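Local structure of 2-hydroxyethylphosphonate dioxygenase (4YAR) at residues 10-15 and 54-59; 266-271 and 290-295; 348-353 and 392-397. The protein uses non-heme iron and dioxygen to convert 2-hydroxyethylphosphonate into hydroxymethylphosphonate and formate, a step in the biosynthesis of the antibiotic and herbicide bialaphos. The protein carries 1 engineered substitution. One frame throughout, in Å; residues are numbered along the deposited sequence.

Contact 1 (10-15 and 54-59); sequences HWMNAR and EALSVE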
ATOM      1  N   HIS A  10     -21.347   8.931 -14.161  1.00 26.36           N
ATOM      2  CA  HIS A  10     -20.789  10.088 -13.419  1.00 25.57           C
ATOM      3  C   HIS A  10     -20.636  11.341 -14.299  1.00 23.49           C
ATOM      4  O   HIS A  10     -21.041  12.446 -13.940  1.00 23.04           O
ATOM      5  CB  HIS A  10     -19.404   9.724 -12.786  1.00 28.82           C
ATOM      6  CG  HIS A  10     -18.614  10.924 -12.369  1.00 26.35           C
ATOM      7  ND1 HIS A  10     -18.980  11.719 -11.301  1.00 30.18           N
ATOM      8  CD2 HIS A  10     -17.534  11.513 -12.917  1.00 29.79           C
ATOM      9  CE1 HIS A  10     -18.139  12.735 -11.204  1.00 29.69           C
ATOM     10  NE2 HIS A  10     -17.261  12.642 -12.183  1.00 32.66           N
ATOM     11  N   TRP A  11     -20.083  11.172 -15.506  1.00 23.65           N
ATOM     12  CA  TRP A  11     -19.853  12.328 -16.393  1.00 23.49           C
ATOM     13  C   TRP A  11     -21.103  12.812 -17.071  1.00 24.33           C
ATOM     14  O   TRP A  11     -21.306  14.027 -17.241  1.00 26.39           O
ATOM     15  CB  TRP A  11     -18.712  12.066 -17.388  1.00 25.37           C
ATOM     16  CG  TRP A  11     -17.392  12.129 -16.690  1.00 26.92           C
ATOM     17  CD1 TRP A  11     -16.559  11.093 -16.394  1.00 26.26           C
ATOM     18  CD2 TRP A  11     -16.803  13.295 -16.118  1.00 27.94           C
ATOM     19  NE1 TRP A  11     -15.486  11.533 -15.665  1.00 26.88           N
ATOM     20  CE2 TRP A  11     -15.592  12.889 -15.504  1.00 29.08           C
ATOM     21  CE3 TRP A  11     -17.166  14.646 -16.077  1.00 28.66           C
ATOM     22  CZ2 TRP A  11     -14.753  13.778 -14.844  1.00 31.04           C
ATOM     23  CZ3 TRP A  11     -16.309  15.547 -15.389  1.00 28.45           C
ATOM     24  CH2 TRP A  11     -15.123  15.105 -14.821  1.00 29.68           C
ATOM     25  N   MET A  12     -22.005  11.915 -17.403  1.00 23.51           N
ATOM     26  CA  MET A  12     -23.312  12.364 -17.835  1.00 26.76           C
ATOM     27  C   MET A  12     -23.998  13.183 -16.766  1.00 26.24           C
ATOM     28  O   MET A  12     -24.559  14.246 -17.062  1.00 25.85           O
ATOM     29  CB  MET A  12     -24.223  11.208 -18.249  1.00 27.93           C
ATOM     30  CG  MET A  12     -23.745  10.489 -19.511  1.00 24.80           C
ATOM     31  SD  MET A  12     -24.603   8.874 -19.646  1.00 29.31           S
ATOM     32  CE  MET A  12     -26.292   9.366 -19.872  1.00 27.41           C
ATOM     33  N   ASN A  13     -23.986  12.684 -15.536  1.00 22.90           N
ATOM     34  CA  ASN A  13     -24.574  13.476 -14.446  1.00 24.25           C
ATOM     35  C   ASN A  13     -23.861  14.831 -14.242  1.00 24.51           C
ATOM     36  O   ASN A  13     -24.513  15.885 -14.014  1.00 24.58           O
ATOM     37  CB  ASN A  13     -24.536  12.683 -13.163  1.00 26.17           C
ATOM     38  CG  ASN A  13     -24.984  13.527 -11.999  1.00 30.19           C
ATOM     39  OD1 ASN A  13     -24.172  14.020 -11.192  1.00 33.76           O
ATOM     40  ND2 ASN A  13     -26.259  13.766 -11.949  1.00 31.02           N
ATOM     41  N   ALA A  14     -22.550  14.831 -14.364  1.00 25.19           N
ATOM     42  CA  ALA A  14     -21.787  16.090 -14.198  1.00 25.63           C
ATOM     43  C   ALA A  14     -22.162  17.141 -15.197  1.00 27.60           C
ATOM     44  O   ALA A  14     -22.271  18.307 -14.857  1.00 28.58           O
ATOM     45  CB  ALA A  14     -20.322  15.836 -14.244  1.00 26.17           C
ATOM     46  N   ARG A  15     -22.394  16.739 -16.440  1.00 26.81           N
ATOM     47  CA  ARG A  15     -22.859  17.654 -17.467  1.00 24.87           C
ATOM     48  C   ARG A  15     -24.363  17.959 -17.456  1.00 23.98           C
ATOM     49  O   ARG A  15     -24.804  18.839 -18.177  1.00 26.77           O
ATOM     50  CB  ARG A  15     -22.453  17.080 -18.865  1.00 24.54           C
ATOM     51  CG  ARG A  15     -20.974  16.735 -18.998  1.00 24.45           C
ATOM     52  CD  ARG A  15     -20.030  17.872 -18.570  1.00 25.03           C
ATOM     53  NE  ARG A  15     -18.653  17.570 -18.895  1.00 26.60           N
ATOM     54  CZ  ARG A  15     -17.559  17.882 -18.186  1.00 28.11           C
ATOM     55  NH1 ARG A  15     -17.651  18.538 -17.032  1.00 27.80           N
ATOM     56  NH2 ARG A  15     -16.365  17.470 -18.621  1.00 26.66           N
ATOM     57  N   GLU A  54     -15.720  13.103 -26.443  1.00 31.81           N
ATOM     58  CA  GLU A  54     -15.801  14.437 -26.998  1.00 34.43           C
ATOM     59  C   GLU A  54     -17.092  15.098 -26.485  1.00 30.51           C
ATOM     60  O   GLU A  54     -17.064  16.223 -26.002  1.00 28.28           O
ATOM     61  CB  GLU A  54     -15.733  14.393 -28.524  1.00 39.10           C
ATOM     62  CG  GLU A  54     -15.471  15.753 -29.166  1.00 49.85           C
ATOM     63  CD  GLU A  54     -16.664  16.703 -29.074  1.00 59.84           C
ATOM     64  OE1 GLU A  54     -17.803  16.297 -29.419  1.00 73.14           O
ATOM     65  OE2 GLU A  54     -16.460  17.868 -28.657  1.00 71.46           O
ATOM     66  N   ALA A  55     -18.200  14.363 -26.531  1.00 29.44           N
ATOM     67  CA  ALA A  55     -19.511  14.908 -26.117  1.00 26.45           C
ATOM     68  C   ALA A  55     -19.568  15.366 -24.632  1.00 25.69           C
ATOM     69  O   ALA A  55     -20.260  16.331 -24.295  1.00 26.79           O
ATOM     70  CB  ALA A  55     -20.616  13.897 -26.417  1.00 25.41           C
ATOM     71  N   LEU A  56     -18.834  14.652 -23.780  1.00 25.39           N
ATOM     72  CA  LEU A  56     -18.830  14.866 -22.327  1.00 23.94           C
ATOM     73  C   LEU A  56     -17.645  15.720 -21.884  1.00 26.20           C
ATOM     74  O   LEU A  56     -17.406  15.940 -20.695  1.00 25.84           O
ATOM     75  CB  LEU A  56     -18.792  13.507 -21.649  1.00 23.55           C
ATOM     76  CG  LEU A  56     -20.066  12.680 -21.806  1.00 24.83           C
ATOM     77  CD1 LEU A  56     -19.940  11.266 -21.261  1.00 25.45           C
ATOM     78  CD2 LEU A  56     -21.232  13.396 -21.121  1.00 24.17           C
ATOM     79  N   SER A  57     -16.930  16.250 -22.856  1.00 28.58           N
ATOM     80  CA  SER A  57     -15.700  17.015 -22.635  1.00 31.23           C
ATOM     81  C   SER A  57     -14.682  16.394 -21.672  1.00 31.43           C
ATOM     82  O   SER A  57     -14.146  17.097 -20.791  1.00 31.35           O
ATOM     83  CB  SER A  57     -16.028  18.447 -22.234  1.00 30.74           C
ATOM     84  OG  SER A  57     -17.110  18.951 -23.014  1.00 32.45           O
ATOM     85  N   VAL A  58     -14.423  15.093 -21.848  1.00 30.95           N
ATOM     86  CA  VAL A  58     -13.385  14.369 -21.093  1.00 35.33           C
ATOM     87  C   VAL A  58     -12.403  13.643 -22.004  1.00 36.67           C
ATOM     88  O   VAL A  58     -12.632  13.473 -23.207  1.00 34.22           O
ATOM     89  CB  VAL A  58     -13.946  13.354 -20.047  1.00 38.11           C
ATOM     90  CG1 VAL A  58     -14.776  14.081 -18.993  1.00 35.05           C
ATOM     91  CG2 VAL A  58     -14.730  12.200 -20.686  1.00 36.78           C
ATOM     92  N   GLU A  59     -11.300  13.234 -21.399  1.00 40.77           N
ATOM     93  CA  GLU A  59     -10.324  12.404 -22.072  1.00 42.13           C
ATOM     94  C   GLU A  59     -10.842  10.979 -22.093  1.00 40.80           C
ATOM     95  O   GLU A  59     -11.422  10.523 -21.119  1.00 40.33           O
ATOM     96  CB  GLU A  59      -8.979  12.490 -21.340  1.00 47.85           C
ATOM     97  CG  GLU A  59      -8.371  13.893 -21.367  1.00 53.15           C
ATOM     98  CD  GLU A  59      -8.071  14.383 -22.788  1.00 58.26           C
ATOM     99  OE1 GLU A  59      -7.305  13.713 -23.513  1.00 60.41           O
ATOM    100  OE2 GLU A  59      -8.609  15.441 -23.187  1.00 59.15           O
TER
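Trp11, Met12 and Arg15 of helix 5-15 meet Leu56, Ser57 and Val58, where helix 49-55 ends in a Schellman motif with Ser57 as its C-prime residue. The contact joins the first helix to the end of helix 49-55 in a Cro/C1-type helix-turn-helix region, whose DNA binding is inferred by similarity. Its tight part is apolar. Val58 CG1 lies over the centre of one Trp11 face in a CH-pi contact, 3.7 Å from the centroid of the six-membered ring and 16° off its normal; His10 CD2 lies over the opposite face, toward the rim. The buried Leu56 spreads its methyls, CD1 packing 4.1 Å from Trp11 CB and CD2 4.2 Å from Met12 CG. Leu63 touches both Trp11 and Val58. The other side is more open, held by polar bonds rather than packing: Ser57 is exposed, its O 3.1 Å and its CB 3.8 Å from Arg15 NH2. A bend at chi2 (-51°) folds the partly exposed Arg15 so that its guanidinium has Trp11 CE3 over one face. Arg15 NE and NH2 both hydrogen-bond Leu56 O side-on, at 2.7 and 2.8 Å, NH2 in the carbonyl plane and NE 47° out of it.

Contact 2 (266-271 and 290-295); sequences SPASET and LLPADD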
ATOM      1  N   SER A 266      -1.669  20.488  23.603  1.00 32.78           N
ATOM      2  CA  SER A 266      -1.828  19.078  23.948  1.00 30.56           C
ATOM      3  C   SER A 266      -3.121  18.550  23.348  1.00 27.72           C
ATOM      4  O   SER A 266      -4.103  18.278  24.034  1.00 29.69           O
ATOM      5  CB  SER A 266      -1.793  18.976  25.470  1.00 32.76           C
ATOM      6  OG  SER A 266      -0.638  19.668  25.938  1.00 38.20           O
ATOM      7  N   PRO A 267      -3.133  18.386  22.012  1.00 26.45           N
ATOM      8  CA  PRO A 267      -4.320  17.947  21.278  1.00 26.00           C
ATOM      9  C   PRO A 267      -4.835  16.548  21.670  1.00 27.37           C
ATOM     10  O   PRO A 267      -6.055  16.285  21.582  1.00 27.70           O
ATOM     11  CB  PRO A 267      -3.876  17.955  19.821  1.00 26.92           C
ATOM     12  CG  PRO A 267      -2.415  18.267  19.810  1.00 27.20           C
ATOM     13  CD  PRO A 267      -1.941  18.544  21.177  1.00 26.87           C
ATOM     14  N   ALA A 268      -3.930  15.699  22.117  1.00 30.04           N
ATOM     15  CA  ALA A 268      -4.319  14.380  22.628  1.00 34.07           C
ATOM     16  C   ALA A 268      -4.619  14.294  24.117  1.00 34.98           C
ATOM     17  O   ALA A 268      -4.809  13.192  24.631  1.00 38.82           O
ATOM     18  CB  ALA A 268      -3.283  13.337  22.247  1.00 36.89           C
ATOM     19  N   SER A 269      -4.676  15.429  24.790  1.00 34.45           N
ATOM     20  CA  SER A 269      -5.104  15.557  26.213  1.00 34.54           C
ATOM     21  C   SER A 269      -6.628  15.614  26.333  1.00 40.54           C
ATOM     22  O   SER A 269      -7.367  15.643  25.308  1.00 38.12           O
ATOM     23  CB  SER A 269      -4.483  16.814  26.817  1.00 38.05           C
ATOM     24  OG  SER A 269      -5.118  18.025  26.407  1.00 33.83           O
ATOM     25  N   GLU A 270      -7.100  15.648  27.578  1.00 38.68           N
ATOM     26  CA  GLU A 270      -8.528  15.609  27.854  1.00 41.27           C
ATOM     27  C   GLU A 270      -9.176  16.919  27.500  1.00 36.00           C
ATOM     28  O   GLU A 270     -10.173  16.937  26.839  1.00 36.07           O
ATOM     29  CB  GLU A 270      -8.760  15.209  29.329  1.00 44.95           C
ATOM     30  CG  GLU A 270     -10.131  14.576  29.662  1.00 52.17           C
ATOM     31  CD  GLU A 270     -10.880  13.883  28.490  1.00 48.74           C
ATOM     32  OE1 GLU A 270     -10.459  12.777  28.043  1.00 43.37           O
ATOM     33  OE2 GLU A 270     -11.919  14.441  28.053  1.00 39.77           O
ATOM     34  N   THR A 271      -8.594  18.052  27.907  1.00 39.54           N
ATOM     35  CA  THR A 271      -9.110  19.289  27.382  1.00 40.93           C
ATOM     36  C   THR A 271      -9.011  19.253  25.856  1.00 37.08           C
ATOM     37  O   THR A 271      -9.954  19.655  25.190  1.00 32.83           O
ATOM     38  CB  THR A 271      -8.372  20.546  27.909  1.00 50.34           C
ATOM     39  OG1 THR A 271      -8.472  20.584  29.324  1.00 50.61           O
ATOM     40  CG2 THR A 271      -8.995  21.878  27.330  1.00 51.80           C
ATOM     41  N   LEU A 290      -6.088  16.491  13.306  1.00 18.44           N
ATOM     42  CA  LEU A 290      -5.285  17.403  14.114  1.00 20.53           C
ATOM     43  C   LEU A 290      -4.583  16.720  15.309  1.00 20.87           C
ATOM     44  O   LEU A 290      -3.708  17.320  15.946  1.00 19.80           O
ATOM     45  CB  LEU A 290      -6.132  18.558  14.674  1.00 20.22           C
ATOM     46  CG  LEU A 290      -6.883  19.382  13.662  1.00 21.48           C
ATOM     47  CD1 LEU A 290      -7.792  20.409  14.313  1.00 24.94           C
ATOM     48  CD2 LEU A 290      -5.892  20.123  12.767  1.00 21.44           C
ATOM     49  N   LEU A 291      -4.887  15.456  15.554  1.00 20.08           N
ATOM     50  CA  LEU A 291      -4.260  14.748  16.668  1.00 21.14           C
ATOM     51  C   LEU A 291      -2.832  14.306  16.238  1.00 19.72           C
ATOM     52  O   LEU A 291      -2.551  14.099  15.012  1.00 18.22           O
ATOM     53  CB  LEU A 291      -5.149  13.575  17.085  1.00 23.38           C
ATOM     54  CG  LEU A 291      -6.605  13.893  17.503  1.00 29.24           C
ATOM     55  CD1 LEU A 291      -7.349  12.636  17.917  1.00 29.79           C
ATOM     56  CD2 LEU A 291      -6.728  14.904  18.608  1.00 31.28           C
ATOM     57  N   PRO A 292      -1.946  14.153  17.202  1.00 19.43           N
ATOM     58  CA  PRO A 292      -0.563  13.756  16.979  1.00 21.68           C
ATOM     59  C   PRO A 292      -0.381  12.330  16.464  1.00 20.86           C
ATOM     60  O   PRO A 292      -1.063  11.417  16.912  1.00 24.43           O
ATOM     61  CB  PRO A 292       0.091  13.917  18.373  1.00 21.03           C
ATOM     62  CG  PRO A 292      -1.001  13.984  19.326  1.00 23.48           C
ATOM     63  CD  PRO A 292      -2.203  14.490  18.607  1.00 20.95           C
ATOM     64  N   ALA A 293       0.492  12.220  15.482  1.00 20.52           N
ATOM     65  CA  ALA A 293       1.185  11.001  15.175  1.00 28.91           C
ATOM     66  C   ALA A 293       2.626  11.096  15.789  1.00 34.38           C
ATOM     67  O   ALA A 293       3.113  12.181  16.213  1.00 37.87           O
ATOM     68  CB  ALA A 293       1.248  10.859  13.657  1.00 28.25           C
ATOM     69  N   ASP A 294       3.329   9.981  15.829  1.00 39.98           N
ATOM     70  CA  ASP A 294       4.697   9.994  16.351  1.00 42.96           C
ATOM     71  C   ASP A 294       5.662  10.861  15.551  1.00 47.72           C
ATOM     72  O   ASP A 294       5.498  11.027  14.341  1.00 43.35           O
ATOM     73  CB  ASP A 294       5.177   8.573  16.461  1.00 49.58           C
ATOM     74  CG  ASP A 294       4.304   7.792  17.390  1.00 53.82           C
ATOM     75  OD1 ASP A 294       3.973   8.384  18.435  1.00 49.47           O
ATOM     76  OD2 ASP A 294       3.893   6.651  17.063  1.00 63.58           O
ATOM     77  N   ASP A 295       6.609  11.489  16.256  1.00 48.35           N
ATOM     78  CA  ASP A 295       7.685  12.228  15.604  1.00 52.31           C
ATOM     79  C   ASP A 295       8.343  11.201  14.706  1.00 55.08           C
ATOM     80  O   ASP A 295       8.348  10.016  15.016  1.00 54.81           O
ATOM     81  CB  ASP A 295       8.683  12.875  16.614  1.00 55.42           C
ATOM     82  CG  ASP A 295       9.473  11.828  17.501  1.00 59.41           C
ATOM     83  OD1 ASP A 295       9.150  10.614  17.493  1.00 62.29           O
ATOM     84  OD2 ASP A 295      10.439  12.229  18.210  1.00 57.60           O
TER
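The Pro292 ring is met at its CG-CD edge by Ala268, whose CB lies 3.8 Å from Pro292 CG, and obliquely by the ring of Pro267, whose CG is 4.0 Å from Pro292 CD. The two pyrrolidines cross at a slant and do not stack flat. Pro267 CB, for its part, lies 3.9 Å from the carbonyl oxygen Leu290 O. Leu291 approaches the backbone of Pro267: with CG beside the backbone N (chi1 -58°) and the chain extended beyond it, Leu291 CD2 comes to 3.3 Å from Pro267 O and also packs loosely on Pro267 CB. The segments are held together by apolar packing and share no hydrogen bond. The shape of 266-271 is instead set from within. Residues Ser266 to Ser269 form a type I beta turn that places Pro267 and Ala268 at its corner, and Ser266 O accepts from both Ser269 N and Ser269 OG, the hydroxyl bond being 2.6 Å from OG to O. Ser269 is also the N-cap of helix 270-283, its OG bonded to Gly272 N. This surface contact brings the turn between helices 257-265 and 270-283, in the second Cro/C1-type helix-turn-helix region, against the chain emerging after helix 270-283. Pro267 also touches Ala231 of helix 231-241 and Leu276 of helix 270-283, Leu290 packs on Val234 and Phe238, and Leu291 rests on Leu273.

Contact 3 (348-353 and 392-397); sequences ADLIDH and VRHRWH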
ATOM      1  N   ALA A 348      -8.361 -22.102   8.595  1.00 40.95           N
ATOM      2  CA  ALA A 348      -9.093 -20.917   9.124  1.00 37.23           C
ATOM      3  C   ALA A 348      -9.214 -20.035   7.906  1.00 30.88           C
ATOM      4  O   ALA A 348      -8.223 -19.956   7.056  1.00 29.34           O
ATOM      5  CB  ALA A 348      -8.354 -20.190  10.269  1.00 36.40           C
ATOM      6  N   ASP A 349     -10.392 -19.428   7.756  1.00 28.64           N
ATOM      7  CA  ASP A 349     -10.606 -18.639   6.571  1.00 28.00           C
ATOM      8  C   ASP A 349      -9.856 -17.329   6.815  1.00 28.97           C
ATOM      9  O   ASP A 349      -9.868 -16.796   7.942  1.00 30.89           O
ATOM     10  CB  ASP A 349     -12.099 -18.437   6.233  1.00 30.48           C
ATOM     11  CG  ASP A 349     -12.655 -19.584   5.350  1.00 34.65           C
ATOM     12  OD1 ASP A 349     -12.073 -20.669   5.382  1.00 28.37           O
ATOM     13  OD2 ASP A 349     -13.613 -19.425   4.520  1.00 37.79           O
ATOM     14  N   LEU A 350      -9.104 -16.913   5.798  1.00 24.48           N
ATOM     15  CA  LEU A 350      -8.519 -15.589   5.731  1.00 21.48           C
ATOM     16  C   LEU A 350      -9.351 -14.690   4.822  1.00 21.58           C
ATOM     17  O   LEU A 350      -9.736 -15.066   3.686  1.00 20.92           O
ATOM     18  CB  LEU A 350      -7.071 -15.690   5.237  1.00 21.43           C
ATOM     19  CG  LEU A 350      -6.220 -16.652   6.039  1.00 21.72           C
ATOM     20  CD1 LEU A 350      -4.938 -16.971   5.298  1.00 24.05           C
ATOM     21  CD2 LEU A 350      -5.894 -16.161   7.436  1.00 23.44           C
ATOM     22  N   ILE A 351      -9.630 -13.501   5.317  1.00 24.16           N
ATOM     23  CA  ILE A 351     -10.399 -12.463   4.611  1.00 26.64           C
ATOM     24  C   ILE A 351      -9.611 -11.208   5.100  1.00 28.35           C
ATOM     25  O   ILE A 351      -9.447 -10.963   6.287  1.00 35.16           O
ATOM     26  CB  ILE A 351     -11.931 -12.423   4.885  1.00 30.59           C
ATOM     27  CG1 ILE A 351     -12.573 -13.835   4.960  1.00 36.62           C
ATOM     28  CG2 ILE A 351     -12.670 -11.734   3.737  1.00 33.03           C
ATOM     29  CD1 ILE A 351     -14.109 -13.887   5.166  1.00 37.31           C
ATOM     30  N   ASP A 352      -8.997 -10.483   4.183  1.00 21.64           N
ATOM     31  CA  ASP A 352      -8.284  -9.296   4.568  1.00 20.76           C
ATOM     32  C   ASP A 352      -8.966  -8.082   3.944  1.00 19.59           C
ATOM     33  O   ASP A 352      -9.518  -8.181   2.896  1.00 19.22           O
ATOM     34  CB  ASP A 352      -6.841  -9.309   4.004  1.00 20.46           C
ATOM     35  CG  ASP A 352      -5.838  -9.988   4.921  1.00 25.41           C
ATOM     36  OD1 ASP A 352      -5.915 -11.213   4.939  1.00 26.83           O
ATOM     37  OD2 ASP A 352      -4.860  -9.311   5.438  1.00 29.46           O
ATOM     38  N   HIS A 353      -8.816  -6.920   4.552  1.00 19.19           N
ATOM     39  CA  HIS A 353      -9.481  -5.708   3.987  1.00 18.98           C
ATOM     40  C   HIS A 353      -8.778  -4.964   2.821  1.00 18.01           C
ATOM     41  O   HIS A 353      -9.209  -3.870   2.401  1.00 17.68           O
ATOM     42  CB  HIS A 353      -9.843  -4.771   5.097  1.00 18.37           C
ATOM     43  CG  HIS A 353      -8.682  -4.084   5.726  1.00 19.38           C
ATOM     44  ND1 HIS A 353      -8.035  -3.034   5.110  1.00 18.93           N
ATOM     45  CD2 HIS A 353      -8.116  -4.216   6.955  1.00 17.27           C
ATOM     46  CE1 HIS A 353      -7.094  -2.582   5.911  1.00 20.59           C
ATOM     47  NE2 HIS A 353      -7.154  -3.238   7.049  1.00 18.18           N
ATOM     48  N   VAL A 392     -11.133 -11.180  -0.579  1.00 17.28           N
ATOM     49  CA  VAL A 392     -11.230 -12.493  -1.158  1.00 17.78           C
ATOM     50  C   VAL A 392     -11.002 -13.513  -0.050  1.00 16.35           C
ATOM     51  O   VAL A 392      -9.953 -13.582   0.519  1.00 18.21           O
ATOM     52  CB  VAL A 392     -10.210 -12.666  -2.290  1.00 18.14           C
ATOM     53  CG1 VAL A 392     -10.096 -14.095  -2.738  1.00 20.72           C
ATOM     54  CG2 VAL A 392     -10.507 -11.673  -3.362  1.00 17.55           C
ATOM     55  N   ARG A 393     -11.988 -14.390   0.144  1.00 18.96           N
ATOM     56  CA  ARG A 393     -11.916 -15.365   1.229  1.00 24.28           C
ATOM     57  C   ARG A 393     -11.087 -16.554   0.704  1.00 17.42           C
ATOM     58  O   ARG A 393     -11.243 -17.010  -0.401  1.00 20.19           O
ATOM     59  CB  ARG A 393     -13.331 -15.771   1.705  1.00 27.90           C
ATOM     60  CG  ARG A 393     -13.458 -16.858   2.766  1.00 33.38           C
ATOM     61  CD  ARG A 393     -14.833 -17.531   2.620  1.00 39.94           C
ATOM     62  NE  ARG A 393     -15.870 -16.795   3.333  1.00 40.90           N
ATOM     63  CZ  ARG A 393     -17.186 -16.852   3.065  1.00 53.33           C
ATOM     64  NH1 ARG A 393     -17.677 -17.610   2.066  1.00 53.63           N
ATOM     65  NH2 ARG A 393     -18.043 -16.128   3.793  1.00 48.88           N
ATOM     66  N   HIS A 394     -10.150 -16.940   1.504  1.00 17.27           N
ATOM     67  CA  HIS A 394      -9.145 -17.969   1.118  1.00 18.80           C
ATOM     68  C   HIS A 394      -8.574 -18.633   2.351  1.00 18.06           C
ATOM     69  O   HIS A 394      -8.821 -18.253   3.523  1.00 18.50           O
ATOM     70  CB  HIS A 394      -8.019 -17.336   0.226  1.00 19.43           C
ATOM     71  CG  HIS A 394      -7.193 -16.301   0.930  1.00 17.78           C
ATOM     72  ND1 HIS A 394      -7.653 -15.038   1.234  1.00 17.67           N
ATOM     73  CD2 HIS A 394      -5.925 -16.363   1.405  1.00 16.23           C
ATOM     74  CE1 HIS A 394      -6.702 -14.352   1.834  1.00 16.99           C
ATOM     75  NE2 HIS A 394      -5.644 -15.140   1.959  1.00 18.98           N
ATOM     76  N   ARG A 395      -7.852 -19.718   2.109  1.00 20.70           N
ATOM     77  CA  ARG A 395      -7.233 -20.458   3.183  1.00 22.44           C
ATOM     78  C   ARG A 395      -6.072 -21.272   2.580  1.00 20.74           C
ATOM     79  O   ARG A 395      -5.999 -21.488   1.388  1.00 19.56           O
ATOM     80  CB  ARG A 395      -8.259 -21.389   3.846  1.00 25.29           C
ATOM     81  CG  ARG A 395      -8.796 -22.382   2.867  1.00 28.03           C
ATOM     82  CD  ARG A 395     -10.048 -23.025   3.424  1.00 31.38           C
ATOM     83  NE  ARG A 395     -11.185 -22.117   3.311  1.00 31.95           N
ATOM     84  CZ  ARG A 395     -11.848 -21.849   2.199  1.00 32.67           C
ATOM     85  NH1 ARG A 395     -11.561 -22.469   1.092  1.00 34.44           N
ATOM     86  NH2 ARG A 395     -12.859 -20.966   2.220  1.00 33.85           N
ATOM     87  N   TRP A 396      -5.146 -21.631   3.440  1.00 22.64           N
ATOM     88  CA  TRP A 396      -3.996 -22.513   3.083  1.00 21.68           C
ATOM     89  C   TRP A 396      -4.154 -23.877   3.808  1.00 23.66           C
ATOM     90  O   TRP A 396      -4.508 -23.892   5.004  1.00 23.48           O
ATOM     91  CB  TRP A 396      -2.691 -21.899   3.475  1.00 24.11           C
ATOM     92  CG  TRP A 396      -2.278 -20.696   2.727  1.00 19.84           C
ATOM     93  CD1 TRP A 396      -2.524 -19.419   3.091  1.00 24.31           C
ATOM     94  CD2 TRP A 396      -1.506 -20.631   1.510  1.00 22.54           C
ATOM     95  NE1 TRP A 396      -1.984 -18.547   2.151  1.00 23.78           N
ATOM     96  CE2 TRP A 396      -1.358 -19.265   1.175  1.00 22.63           C
ATOM     97  CE3 TRP A 396      -0.951 -21.581   0.647  1.00 20.47           C
ATOM     98  CZ2 TRP A 396      -0.676 -18.854   0.040  1.00 20.78           C
ATOM     99  CZ3 TRP A 396      -0.301 -21.172  -0.473  1.00 21.67           C
ATOM    100  CH2 TRP A 396      -0.120 -19.813  -0.758  1.00 21.66           C
ATOM    101  N   HIS A 397      -3.851 -24.965   3.091  1.00 24.95           N
ATOM    102  CA  HIS A 397      -3.748 -26.345   3.667  1.00 28.43           C
ATOM    103  C   HIS A 397      -2.339 -26.890   3.338  1.00 25.99           C
ATOM    104  O   HIS A 397      -1.689 -26.428   2.396  1.00 24.17           O
ATOM    105  CB  HIS A 397      -4.766 -27.411   3.086  1.00 31.47           C
ATOM    106  CG  HIS A 397      -6.218 -27.007   3.114  1.00 36.14           C
ATOM    107  ND1 HIS A 397      -6.833 -26.424   4.213  1.00 39.61           N
ATOM    108  CD2 HIS A 397      -7.189 -27.148   2.183  1.00 38.44           C
ATOM    109  CE1 HIS A 397      -8.111 -26.176   3.935  1.00 32.55           C
ATOM    110  NE2 HIS A 397      -8.345 -26.613   2.713  1.00 36.91           N
TER
HETATM  111  O   HOH W   1      -8.465 -11.587   1.674  1.00 18.99           O
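Arg395 reaches along Asp349, the two side chains lying side by side and pointing the same way. Arg395 CB starts 3.5 Å from Ala348 O, and CG takes the position between the backbone N and the carbonyl carbon (chi1 61°). A bend at chi3 (77°) then turns the chain over, and Arg395 CD passes 3.7 Å from Asp349 OD1. At the tip the grip is side-on, a salt bridge made of two hydrogen bonds: Arg395 NE to Asp349 OD1 at 2.7 Å and Arg395 NH2 to Asp349 OD2 at 2.9 Å. Both bonds are nearly straight and lie in the guanidinium plane, yet they meet the syn sides of the carboxylate from well out of its own plane. NH2 is shared with Asp370, and NH1 makes a salt bridge to Glu368. Arg393 joins the network through a long salt bridge to Asp349 OD2, its aliphatic part running beside Ile351.

Beside this charged cluster the backbones form a single antiparallel bridge, a hydrogen-bonded pair: Leu350 N gives to His394 O at 2.7 Å, and His394 N gives to Leu350 O. Leu350 CB makes a CH-pi contact over one face of the His394 imidazole, 3.8 Å from its centroid and offset toward the rim. That ring is fixed at both nitrogens, ND1 to Val392 O and NE2 to the hydroxyl of Tyr358. A water extends the pairing, bonded to Asp352 N and Val392 O.

The strands here are consistent with a C-terminal cupin-type beta-barrel. Strand 394-397 is an outer strand of a three-stranded antiparallel sheet beside strand 365-371, and the bridge ties its other side to the loop between strands 335-343 and 355-362, where Leu350 packs on Tyr320 and Tyr358.

The three contacts follow one another along the chain and nowhere touch. Contact 1 lies in the first Cro/C1-type helix-turn-helix region; contact 2, centred about 43 Å away, packs the turn of the second against the chain that follows helix 270-283. Contact 3 belongs to the beta-rich part, its centre about 40 Å from that of contact 1 and 36 Å from that of contact 2. Contact 1 adjoins the substrate-binding Lys16, about 6 Å from Arg15 between side chains, largely because it is the next residue. Contacts 2 and 3 lie away from the iron ligands His129 and His182; the Val392 side chain is about 12 Å from a cadmium ion, that of Pro292 about 13 Å from a sodium ion.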